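Phikz039 (Pseudomonas phage phikz, PDB 3ZBQ) is PhuZ, a phage-encoded protein of the tubulin-like family, with a guanosine-5'-diphosphate molecule bound in its nucleotide pocket. Local coordinates at residues I139-S144 with E294-M299; V128-G133 with N165-V170; K72-A77 with S108-G113. All blocks are in the same frame, centred on the assembly; numbering follows the deposited sequence.

Interaction 1. Residues I139-S144 with E294-M299; sequences ISLRNS and ERREMM
Leu141 reaches out from helix 138-158 and sets its CD2 methyl against the backbone of helix 284-304, 3.5 Å from Arg296 N. Helix 284-304, the last of this tubulin-like chain, thus lies against a helix of the nucleotide-binding part. With CG anti to the backbone N (chi1 169°), the isobutyl group points straight across the gap between the roughly antiparallel helices (147° between the short axes). Both methyls rest against the CB of Arg295, CD1 at 3.9 Å, while CD2 also touches CB of Met299. Arg296 comes from the flank: its chain bends at chi2 and chi3 and folds back, laying one guanidinium face over Leu141 CD2 and bringing NH2 within 3.7 Å of Leu141 CG. The edge of the same guanidinium faces Arg142 N. A water accepts from Arg296 NE at 2.9 Å and donates a weak bond to Leu141 O, so this single water links the two helices, firmly only on the arginine side. Arg142 and Arg296 both form salt bridges with Asp138, one to each carboxylate oxygen. With no direct hydrogen bond across it, the contact rests on the leucine's packing and on Asp138, whose carboxylate probably offsets the two like charges.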
loop_
_atom_site.group_PDB
_atom_site.type_symbol
_atom_site.label_atom_id
_atom_site.label_comp_id
_atom_site.label_asym_id
_atom_site.label_seq_id
_atom_site.Cartn_x
_atom_site.Cartn_y
_atom_site.Cartn_z
ATOM N N ILE A 139 -14.419 4.156 12.130
ATOM C CA ILE A 139 -14.275 2.951 11.303
ATOM C C ILE A 139 -13.023 2.997 10.414
ATOM O O ILE A 139 -12.297 2.010 10.306
ATOM C CB ILE A 139 -15.578 2.626 10.486
ATOM C CG1 ILE A 139 -15.524 1.194 9.923
ATOM C CG2 ILE A 139 -15.836 3.674 9.395
ATOM C CD1 ILE A 139 -16.852 0.704 9.317
ATOM N N SER A 140 -12.748 4.137 9.789
ATOM C CA SER A 140 -11.574 4.216 8.912
ATOM C C SER A 140 -10.271 4.186 9.714
ATOM O O SER A 140 -9.248 3.668 9.246
ATOM C CB SER A 140 -11.636 5.448 8.010
ATOM O OG SER A 140 -11.538 6.638 8.761
ATOM N N LEU A 141 -10.296 4.738 10.924
ATOM C CA LEU A 141 -9.127 4.659 11.800
ATOM C C LEU A 141 -8.919 3.214 12.245
ATOM O O LEU A 141 -7.794 2.725 12.284
ATOM C CB LEU A 141 -9.289 5.589 13.007
ATOM C CG LEU A 141 -8.278 5.440 14.154
ATOM C CD1 LEU A 141 -6.829 5.677 13.676
ATOM C CD2 LEU A 141 -8.626 6.404 15.272
ATOM N N ARG A 142 -10.014 2.534 12.574
ATOM C CA ARG A 142 -9.975 1.115 12.897
ATOM C C ARG A 142 -9.404 0.322 11.710
ATOM O O ARG A 142 -8.578 -0.588 11.884
ATOM C CB ARG A 142 -11.382 0.632 13.250
ATOM C CG ARG A 142 -11.454 -0.788 13.757
ATOM C CD ARG A 142 -12.900 -1.243 13.832
ATOM N NE ARG A 142 -13.721 -0.271 14.545
ATOM C CZ ARG A 142 -15.049 -0.210 14.478
ATOM N NH1 ARG A 142 -15.720 -1.070 13.725
ATOM N NH2 ARG A 142 -15.702 0.719 15.163
ATOM N N ASN A 143 -9.824 0.688 10.501
ATOM C CA ASN A 143 -9.301 0.031 9.303
ATOM C C ASN A 143 -7.821 0.290 9.087
ATOM O O ASN A 143 -7.074 -0.641 8.760
ATOM C CB ASN A 143 -10.092 0.436 8.057
ATOM C CG ASN A 143 -11.484 -0.159 8.040
ATOM O OD1 ASN A 143 -11.780 -1.083 8.806
ATOM N ND2 ASN A 143 -12.346 0.361 7.167
ATOM N N SER A 144 -7.388 1.540 9.268
ATOM C CA SER A 144 -5.968 1.870 9.074
ATOM C C SER A 144 -5.095 1.193 10.135
ATOM O O SER A 144 -3.983 0.725 9.834
ATOM C CB SER A 144 -5.739 3.391 9.054
ATOM O OG SER A 144 -6.328 4.004 7.914
ATOM N N GLU A 294 -2.395 7.618 18.848
ATOM C CA GLU A 294 -2.866 8.906 19.355
ATOM C C GLU A 294 -4.253 9.238 18.827
ATOM O O GLU A 294 -5.099 9.733 19.577
ATOM C CB GLU A 294 -1.886 10.026 18.993
ATOM C CG GLU A 294 -0.562 9.945 19.738
ATOM C CD GLU A 294 0.535 10.753 19.071
ATOM O OE1 GLU A 294 0.320 11.225 17.930
ATOM O OE2 GLU A 294 1.613 10.916 19.689
ATOM N N ARG A 295 -4.498 8.981 17.541
ATOM C CA ARG A 295 -5.843 9.217 17.000
ATOM C C ARG A 295 -6.846 8.303 17.690
ATOM O O ARG A 295 -7.971 8.707 17.978
ATOM C CB ARG A 295 -5.908 8.984 15.484
ATOM C CG ARG A 295 -4.954 9.825 14.638
ATOM C CD ARG A 295 -5.158 11.317 14.825
ATOM N NE ARG A 295 -6.539 11.720 14.575
ATOM C CZ ARG A 295 -6.916 12.969 14.320
ATOM N NH1 ARG A 295 -6.008 13.936 14.265
ATOM N NH2 ARG A 295 -8.197 13.249 14.107
ATOM N N ARG A 296 -6.441 7.066 17.957
ATOM C CA ARG A 296 -7.308 6.105 18.636
ATOM C C ARG A 296 -7.626 6.562 20.062
ATOM O O ARG A 296 -8.773 6.447 20.519
ATOM C CB ARG A 296 -6.673 4.707 18.616
ATOM C CG ARG A 296 -7.342 3.656 19.501
ATOM C CD ARG A 296 -8.863 3.537 19.253
ATOM N NE ARG A 296 -9.226 3.377 17.841
ATOM C CZ ARG A 296 -10.456 3.570 17.363
ATOM N NH1 ARG A 296 -11.431 3.935 18.184
ATOM N NH2 ARG A 296 -10.716 3.409 16.068
ATOM N N GLU A 297 -6.625 7.094 20.762
ATOM C CA GLU A 297 -6.855 7.625 22.111
ATOM C C GLU A 297 -7.854 8.782 22.115
ATOM O O GLU A 297 -8.710 8.868 23.001
ATOM C CB GLU A 297 -5.534 8.020 22.787
ATOM C CG GLU A 297 -4.679 6.806 23.121
ATOM C CD GLU A 297 -3.299 7.156 23.647
ATOM O OE1 GLU A 297 -2.929 8.352 23.636
ATOM O OE2 GLU A 297 -2.581 6.223 24.067
ATOM N N MET A 298 -7.771 9.657 21.118
ATOM C CA MET A 298 -8.769 10.721 20.978
ATOM C C MET A 298 -10.161 10.158 20.676
ATOM O O MET A 298 -11.155 10.576 21.278
ATOM C CB MET A 298 -8.374 11.705 19.877
ATOM C CG MET A 298 -7.067 12.433 20.115
ATOM S SD MET A 298 -6.528 13.287 18.615
ATOM C CE MET A 298 -8.020 14.201 18.221
ATOM N N MET A 299 -10.232 9.218 19.736
ATOM C CA MET A 299 -11.512 8.639 19.319
ATOM C C MET A 299 -12.222 7.919 20.467
ATOM O O MET A 299 -13.427 8.091 20.660
ATOM C CB MET A 299 -11.313 7.681 18.135
ATOM C CG MET A 299 -12.611 7.118 17.556
ATOM S SD MET A 299 -13.630 8.344 16.688
ATOM C CE MET A 299 -12.496 8.901 15.412
HETATM O O HOH W 1 -7.797 2.135 15.626
#

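Interaction 2. Residues V128-G133 with N165-V170; sequences VSVVIG and NYHENV. With GDP (guanosine-5'-diphosphate), chain B.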
loop_
_atom_site.group_PDB
_atom_site.type_symbol
_atom_site.label_atom_id
_atom_site.label_comp_id
_atom_site.label_asym_id
_atom_site.label_seq_id
_atom_site.Cartn_x
_atom_site.Cartn_y
_atom_site.Cartn_z
ATOM N N VAL A 128 6.542 -4.275 -3.549
ATOM C CA VAL A 128 6.479 -3.042 -2.769
ATOM C C VAL A 128 5.026 -2.574 -2.735
ATOM O O VAL A 128 4.324 -2.678 -3.737
ATOM C CB VAL A 128 7.353 -1.938 -3.399
ATOM C CG1 VAL A 128 7.080 -0.593 -2.740
ATOM C CG2 VAL A 128 8.831 -2.311 -3.276
ATOM N N SER A 129 4.573 -2.087 -1.589
ATOM C CA SER A 129 3.228 -1.520 -1.487
ATOM C C SER A 129 3.289 -0.009 -1.395
ATOM O O SER A 129 4.126 0.548 -0.666
ATOM C CB SER A 129 2.489 -2.058 -0.259
ATOM O OG SER A 129 2.031 -3.379 -0.486
ATOM N N VAL A 130 2.383 0.651 -2.108
ATOM C CA VAL A 130 2.202 2.091 -1.966
ATOM C C VAL A 130 0.817 2.290 -1.344
ATOM O O VAL A 130 -0.196 1.898 -1.926
ATOM C CB VAL A 130 2.356 2.831 -3.322
ATOM C CG1 VAL A 130 2.190 4.326 -3.127
ATOM C CG2 VAL A 130 3.747 2.542 -3.930
ATOM N N VAL A 131 0.791 2.823 -0.123
ATOM C CA VAL A 131 -0.428 2.808 0.697
ATOM C C VAL A 131 -0.789 4.171 1.279
ATOM O O VAL A 131 0.062 5.058 1.380
ATOM C CB VAL A 131 -0.320 1.755 1.833
ATOM C CG1 VAL A 131 0.060 0.382 1.251
ATOM C CG2 VAL A 131 0.727 2.181 2.879
ATOM N N ILE A 132 -2.063 4.328 1.659
ATOM C CA ILE A 132 -2.595 5.596 2.174
ATOM C C ILE A 132 -3.275 5.413 3.530
ATOM O O ILE A 132 -4.260 4.672 3.646
ATOM C CB ILE A 132 -3.623 6.225 1.193
ATOM C CG1 ILE A 132 -3.007 6.388 -0.200
ATOM C CG2 ILE A 132 -4.130 7.573 1.715
ATOM C CD1 ILE A 132 -4.025 6.638 -1.309
ATOM N N GLY A 133 -2.759 6.088 4.556
ATOM C CA GLY A 133 -3.378 6.025 5.873
ATOM C C GLY A 133 -4.458 7.085 6.021
ATOM O O GLY A 133 -4.316 8.198 5.507
ATOM N N ASN A 165 5.485 1.888 1.203
ATOM C CA ASN A 165 5.739 3.295 0.946
ATOM C C ASN A 165 4.493 4.036 1.421
ATOM O O ASN A 165 3.417 3.901 0.829
ATOM C CB ASN A 165 6.016 3.508 -0.545
ATOM C CG ASN A 165 6.159 4.964 -0.912
ATOM O OD1 ASN A 165 5.255 5.551 -1.508
ATOM N ND2 ASN A 165 7.299 5.559 -0.574
ATOM N N TYR A 166 4.634 4.792 2.512
ATOM C CA TYR A 166 3.476 5.286 3.263
ATOM C C TYR A 166 3.118 6.748 3.004
ATOM O O TYR A 166 3.983 7.634 3.007
ATOM C CB TYR A 166 3.696 5.067 4.768
ATOM C CG TYR A 166 2.556 5.618 5.607
ATOM C CD1 TYR A 166 1.356 4.931 5.708
ATOM C CD2 TYR A 166 2.684 6.827 6.288
ATOM C CE1 TYR A 166 0.303 5.425 6.468
ATOM C CE2 TYR A 166 1.636 7.334 7.054
ATOM C CZ TYR A 166 0.456 6.629 7.142
ATOM O OH TYR A 166 -0.595 7.128 7.893
ATOM N N HIS A 167 1.823 7.003 2.824
ATOM C CA HIS A 167 1.332 8.347 2.610
ATOM C C HIS A 167 0.144 8.528 3.516
ATOM O O HIS A 167 -0.708 7.664 3.592
ATOM C CB HIS A 167 0.900 8.534 1.155
ATOM C CG HIS A 167 2.019 8.322 0.186
ATOM N ND1 HIS A 167 2.692 9.366 -0.405
ATOM C CD2 HIS A 167 2.611 7.187 -0.257
ATOM C CE1 HIS A 167 3.659 8.885 -1.173
ATOM N NE2 HIS A 167 3.628 7.565 -1.102
ATOM N N GLU A 168 0.097 9.650 4.205
ATOM C CA GLU A 168 -1.024 9.908 5.096
ATOM C C GLU A 168 -1.967 10.927 4.503
ATOM O O GLU A 168 -1.527 11.980 4.030
ATOM C CB GLU A 168 -0.482 10.419 6.417
ATOM C CG GLU A 168 -1.519 10.526 7.499
ATOM C CD GLU A 168 -0.869 10.748 8.831
ATOM O OE1 GLU A 168 -0.150 9.834 9.298
ATOM O OE2 GLU A 168 -1.063 11.839 9.393
ATOM N N ASN A 169 -3.265 10.619 4.520
ATOM C CA ASN A 169 -4.275 11.620 4.225
ATOM C C ASN A 169 -4.409 12.479 5.474
ATOM O O ASN A 169 -5.260 12.221 6.332
ATOM C CB ASN A 169 -5.628 10.974 3.892
ATOM C CG ASN A 169 -5.761 10.591 2.419
ATOM O OD1 ASN A 169 -4.919 10.938 1.588
ATOM N ND2 ASN A 169 -6.848 9.888 2.085
ATOM N N VAL A 170 -3.534 13.472 5.592
ATOM C CA VAL A 170 -3.574 14.376 6.729
ATOM C C VAL A 170 -4.897 15.122 6.692
ATOM O O VAL A 170 -5.252 15.741 5.687
ATOM C CB VAL A 170 -2.395 15.360 6.731
ATOM C CG1 VAL A 170 -2.475 16.261 7.944
ATOM C CG2 VAL A 170 -1.072 14.590 6.768
HETATM P PB GDP B . -11.888 0.651 -0.747
HETATM O O1B GDP B . -12.502 0.703 -2.122
HETATM O O2B GDP B . -10.467 0.129 -0.820
HETATM O O3B GDP B . -12.708 -0.188 0.203
HETATM O O3A GDP B . -11.819 2.116 -0.089
HETATM P PA GDP B . -11.342 3.465 -0.823
HETATM O O1A GDP B . -12.172 3.904 -2.006
HETATM O O2A GDP B . -9.876 3.363 -1.191
HETATM O "O5'" GDP B . -11.524 4.540 0.340
HETATM C "C5'" GDP B . -10.912 4.367 1.613
HETATM C "C4'" GDP B . -10.210 5.664 2.008
HETATM O "O4'" GDP B . -9.092 5.880 1.145
HETATM C "C3'" GDP B . -11.068 6.904 1.849
HETATM O "O3'" GDP B . -11.835 7.134 3.042
HETATM C "C2'" GDP B . -10.046 7.988 1.607
HETATM O "O2'" GDP B . -9.499 8.413 2.857
HETATM C "C1'" GDP B . -8.908 7.276 0.912
HETATM N N9 GDP B . -8.935 7.470 -0.554
HETATM C C8 GDP B . -9.795 6.947 -1.449
HETATM N N7 GDP B . -9.481 7.339 -2.707
HETATM C C5 GDP B . -8.383 8.119 -2.630
HETATM C C6 GDP B . -7.518 8.866 -3.572
HETATM O O6 GDP B . -7.737 8.848 -4.810
HETATM N N1 GDP B . -6.479 9.543 -3.050
HETATM C C2 GDP B . -6.214 9.573 -1.727
HETATM N N2 GDP B . -5.160 10.288 -1.261
HETATM N N3 GDP B . -6.961 8.916 -0.815
HETATM C C4 GDP B . -8.033 8.193 -1.206
#
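Strands 127-133 and 163-168 are the two parallel strands of a beta-alpha-beta unit in the nucleotide-binding domain of this tubulin-like protein, and their C-terminal ends reach the guanosine-5'-diphosphate pocket. Backbone bonds alternate between the strands: Asn165 N gives to Ser129 O (2.7 Å), Val131 N to Asn165 O, His167 N to Val131 O, Gly133 N to His167 O and Asn169 N to Gly133 O. The third is the most bent, with an N-H...O angle of 137°. On one face of the sheet Val130 and Asn165 lie side by side, Val130 CG1 3.7 Å from Asn165 OD1. His167, two residues on, sends NE2 back to that oxygen at 2.6 Å; OD1 lies close to the imidazole plane, but the donor stands above the plane of the amide. Asn165 ND2 is held by Leu224 O of the next strand. The other face carries Tyr166, whose CD1 edge meets Val131 CG2 and whose OH lies beside the CA of Gly133, where no side chain intervenes. That hydroxyl donates to Glu168 OE1, while Glu168 OE2 is bonded to Tyr135 OH. At the pocket, Ile132 CD1 packs against the guanine and its CG2 against the Asn169 amide. Asn169 OD1 accepts from GDP N2 at 2.9 Å, while Asn169 ND2 gives to both GDP N3 and GDP O2', each at 3.1 Å.

Interaction 3. Residues K72-A77 with S108-G113; sequences KDRKAA and SGSTIG. With GDP (guanosine-5'-diphosphate), chain B.
Arg74 grips Ser110 side-on with two nitrogens: NE donates to Ser110 OG at 2.9 Å, and NH2 donates to Ser110 O at 3.0 Å. Both acceptors lie in the guanidinium plane, but the NH2 bond is the straighter, 166° at the hydrogen against 141°. The pair fixes the rotation of the guanidinium, and NH2 has a further partner in Thr150 OG1. Ser110 OG, with chi1 at 73°, sits between its own backbone N and carbonyl carbon and also bonds to Gly106 O. Just before Ser110 the backbone meets the diphosphate of GDP: Ser108 N donates to GDP O3B, nearly straight at 2.9 Å, and Gly109 N to GDP O2B at 2.8 Å. Arg74 thus holds the next residue of this glycine-rich loop, which corresponds to the tubulin signature motif. In 72-77, Asp73 is the N-cap of helix 74-81, its OD1 accepting from Ala76 N. Farther out, methyls meet oxygens: Thr111 CG2 lies 3.6 Å from Arg74 O, and Ala77 CB 3.7 Å from Thr111 OG1, a hydroxyl bonded to Ala107 O. Helix 74-81 is thereby set against helix 109-122, with Ser147 of helix 138-158 touching Arg74 and Ser110, and strand 30-34 beside Ser108 and Ile112.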
loop_
_atom_site.group_PDB
_atom_site.type_symbol
_atom_site.label_atom_id
_atom_site.label_comp_id
_atom_site.label_asym_id
_atom_site.label_seq_id
_atom_site.Cartn_x
_atom_site.Cartn_y
_atom_site.Cartn_z
ATOM N N LYS A 72 -16.283 0.169 3.626
ATOM C CA LYS A 72 -15.376 0.195 4.781
ATOM C C LYS A 72 -15.524 -0.962 5.776
ATOM O O LYS A 72 -15.002 -0.896 6.892
ATOM C CB LYS A 72 -15.413 1.559 5.485
ATOM C CG LYS A 72 -14.984 2.691 4.580
ATOM C CD LYS A 72 -14.874 3.987 5.362
ATOM C CE LYS A 72 -14.411 5.133 4.468
ATOM N NZ LYS A 72 -15.411 5.479 3.423
ATOM N N ASP A 73 -16.217 -2.021 5.362
ATOM C CA ASP A 73 -16.350 -3.218 6.190
ATOM C C ASP A 73 -15.208 -4.165 5.850
ATOM O O ASP A 73 -15.342 -5.023 4.974
ATOM C CB ASP A 73 -17.698 -3.909 5.935
ATOM C CG ASP A 73 -18.030 -4.970 6.984
ATOM O OD1 ASP A 73 -17.098 -5.591 7.549
ATOM O OD2 ASP A 73 -19.236 -5.180 7.239
ATOM N N ARG A 74 -14.083 -3.997 6.541
ATOM C CA ARG A 74 -12.866 -4.758 6.243
ATOM C C ARG A 74 -13.042 -6.267 6.448
ATOM O O ARG A 74 -12.511 -7.074 5.679
ATOM C CB ARG A 74 -11.695 -4.251 7.094
ATOM C CG ARG A 74 -10.670 -3.434 6.334
ATOM C CD ARG A 74 -9.402 -3.181 7.158
ATOM N NE ARG A 74 -8.225 -3.879 6.608
ATOM C CZ ARG A 74 -7.442 -4.693 7.309
ATOM N NH1 ARG A 74 -7.674 -4.892 8.600
ATOM N NH2 ARG A 74 -6.404 -5.292 6.726
ATOM N N LYS A 75 -13.776 -6.651 7.488
ATOM C CA LYS A 75 -13.992 -8.071 7.756
ATOM C C LYS A 75 -14.835 -8.728 6.673
ATOM O O LYS A 75 -14.495 -9.808 6.185
ATOM C CB LYS A 75 -14.607 -8.284 9.135
ATOM C CG LYS A 75 -13.676 -7.883 10.256
ATOM C CD LYS A 75 -14.237 -8.269 11.611
ATOM C CE LYS A 75 -13.309 -7.809 12.717
ATOM N NZ LYS A 75 -13.765 -8.255 14.059
ATOM N N ALA A 76 -15.933 -8.078 6.292
ATOM C CA ALA A 76 -16.762 -8.601 5.214
ATOM C C ALA A 76 -15.980 -8.702 3.916
ATOM O O ALA A 76 -16.114 -9.680 3.180
ATOM C CB ALA A 76 -18.019 -7.742 5.017
ATOM N N ALA A 77 -15.173 -7.687 3.626
ATOM C CA ALA A 77 -14.382 -7.691 2.406
ATOM C C ALA A 77 -13.430 -8.881 2.426
ATOM O O ALA A 77 -13.298 -9.600 1.432
ATOM C CB ALA A 77 -13.611 -6.399 2.269
ATOM N N SER A 108 -11.691 -2.809 0.694
ATOM C CA SER A 108 -11.330 -3.703 -0.396
ATOM C C SER A 108 -9.853 -3.624 -0.720
ATOM O O SER A 108 -9.181 -4.651 -0.829
ATOM C CB SER A 108 -12.171 -3.402 -1.634
ATOM O OG SER A 108 -13.536 -3.648 -1.353
ATOM N N GLY A 109 -9.332 -2.406 -0.853
ATOM C CA GLY A 109 -7.910 -2.272 -1.129
ATOM C C GLY A 109 -7.085 -2.804 0.023
ATOM O O GLY A 109 -6.037 -3.419 -0.189
ATOM N N SER A 110 -7.552 -2.576 1.248
ATOM C CA SER A 110 -6.790 -2.955 2.440
ATOM C C SER A 110 -6.889 -4.439 2.796
ATOM O O SER A 110 -6.316 -4.884 3.792
ATOM C CB SER A 110 -7.239 -2.131 3.635
ATOM O OG SER A 110 -8.522 -2.563 4.075
ATOM N N THR A 111 -7.614 -5.202 1.991
ATOM C CA THR A 111 -7.644 -6.655 2.150
ATOM C C THR A 111 -7.109 -7.332 0.892
ATOM O O THR A 111 -6.222 -8.182 0.980
ATOM C CB THR A 111 -9.063 -7.174 2.508
ATOM O OG1 THR A 111 -10.000 -6.703 1.535
ATOM C CG2 THR A 111 -9.467 -6.678 3.888
ATOM N N ILE A 112 -7.624 -6.943 -0.274
ATOM C CA ILE A 112 -7.104 -7.445 -1.550
ATOM C C ILE A 112 -5.600 -7.178 -1.684
ATOM O O ILE A 112 -4.839 -8.073 -2.028
ATOM C CB ILE A 112 -7.824 -6.812 -2.768
ATOM C CG1 ILE A 112 -9.295 -7.223 -2.803
ATOM C CG2 ILE A 112 -7.145 -7.224 -4.076
ATOM C CD1 ILE A 112 -10.144 -6.387 -3.788
ATOM N N GLY A 113 -5.181 -5.944 -1.407
ATOM C CA GLY A 113 -3.783 -5.562 -1.568
ATOM C C GLY A 113 -2.844 -6.407 -0.733
ATOM O O GLY A 113 -1.954 -7.086 -1.270
HETATM P PB GDP B . -11.888 0.651 -0.747
HETATM O O1B GDP B . -12.502 0.703 -2.122
HETATM O O2B GDP B . -10.467 0.129 -0.820
HETATM O O3B GDP B . -12.708 -0.188 0.203
HETATM O O3A GDP B . -11.819 2.116 -0.089
HETATM P PA GDP B . -11.342 3.465 -0.823
HETATM O O1A GDP B . -12.172 3.904 -2.006
HETATM O O2A GDP B . -9.876 3.363 -1.191
HETATM O "O5'" GDP B . -11.524 4.540 0.340
HETATM C "C5'" GDP B . -10.912 4.367 1.613
HETATM C "C4'" GDP B . -10.210 5.664 2.008
HETATM O "O4'" GDP B . -9.092 5.880 1.145
HETATM C "C3'" GDP B . -11.068 6.904 1.849
HETATM O "O3'" GDP B . -11.835 7.134 3.042
HETATM C "C2'" GDP B . -10.046 7.988 1.607
HETATM O "O2'" GDP B . -9.499 8.413 2.857
HETATM C "C1'" GDP B . -8.908 7.276 0.912
HETATM N N9 GDP B . -8.935 7.470 -0.554
HETATM C C8 GDP B . -9.795 6.947 -1.449
HETATM N N7 GDP B . -9.481 7.339 -2.707
HETATM C C5 GDP B . -8.383 8.119 -2.630
HETATM C C6 GDP B . -7.518 8.866 -3.572
HETATM O O6 GDP B . -7.737 8.848 -4.810
HETATM N N1 GDP B . -6.479 9.543 -3.050
HETATM C C2 GDP B . -6.214 9.573 -1.727
HETATM N N2 GDP B . -5.160 10.288 -1.261
HETATM N N3 GDP B . -6.961 8.916 -0.815
HETATM C C4 GDP B . -8.033 8.193 -1.206
#

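In the fold
From the N terminus, interaction 3 comes first, closing a loop of 30 residues that includes strand 97-103 and joining helix 74-81 to helix 109-122. The chain then enters strand 127-133, where interaction 2 begins; it closes across helix 138-158. Interaction 1 starts on that helix and ends far downstream on helix 284-304, so interactions 1 and 2 cross, while interaction 3 precedes both. Asn143 of interaction 1 meets Lys72 and Arg74 of interaction 3, and Ser144 packs on Gly133. Interactions 2 and 3 do not touch but both contact GDP, while interaction 1 brings the last helix, 284-304, against helix 138-158, the Leu141 side chain about 10 Å from GDP.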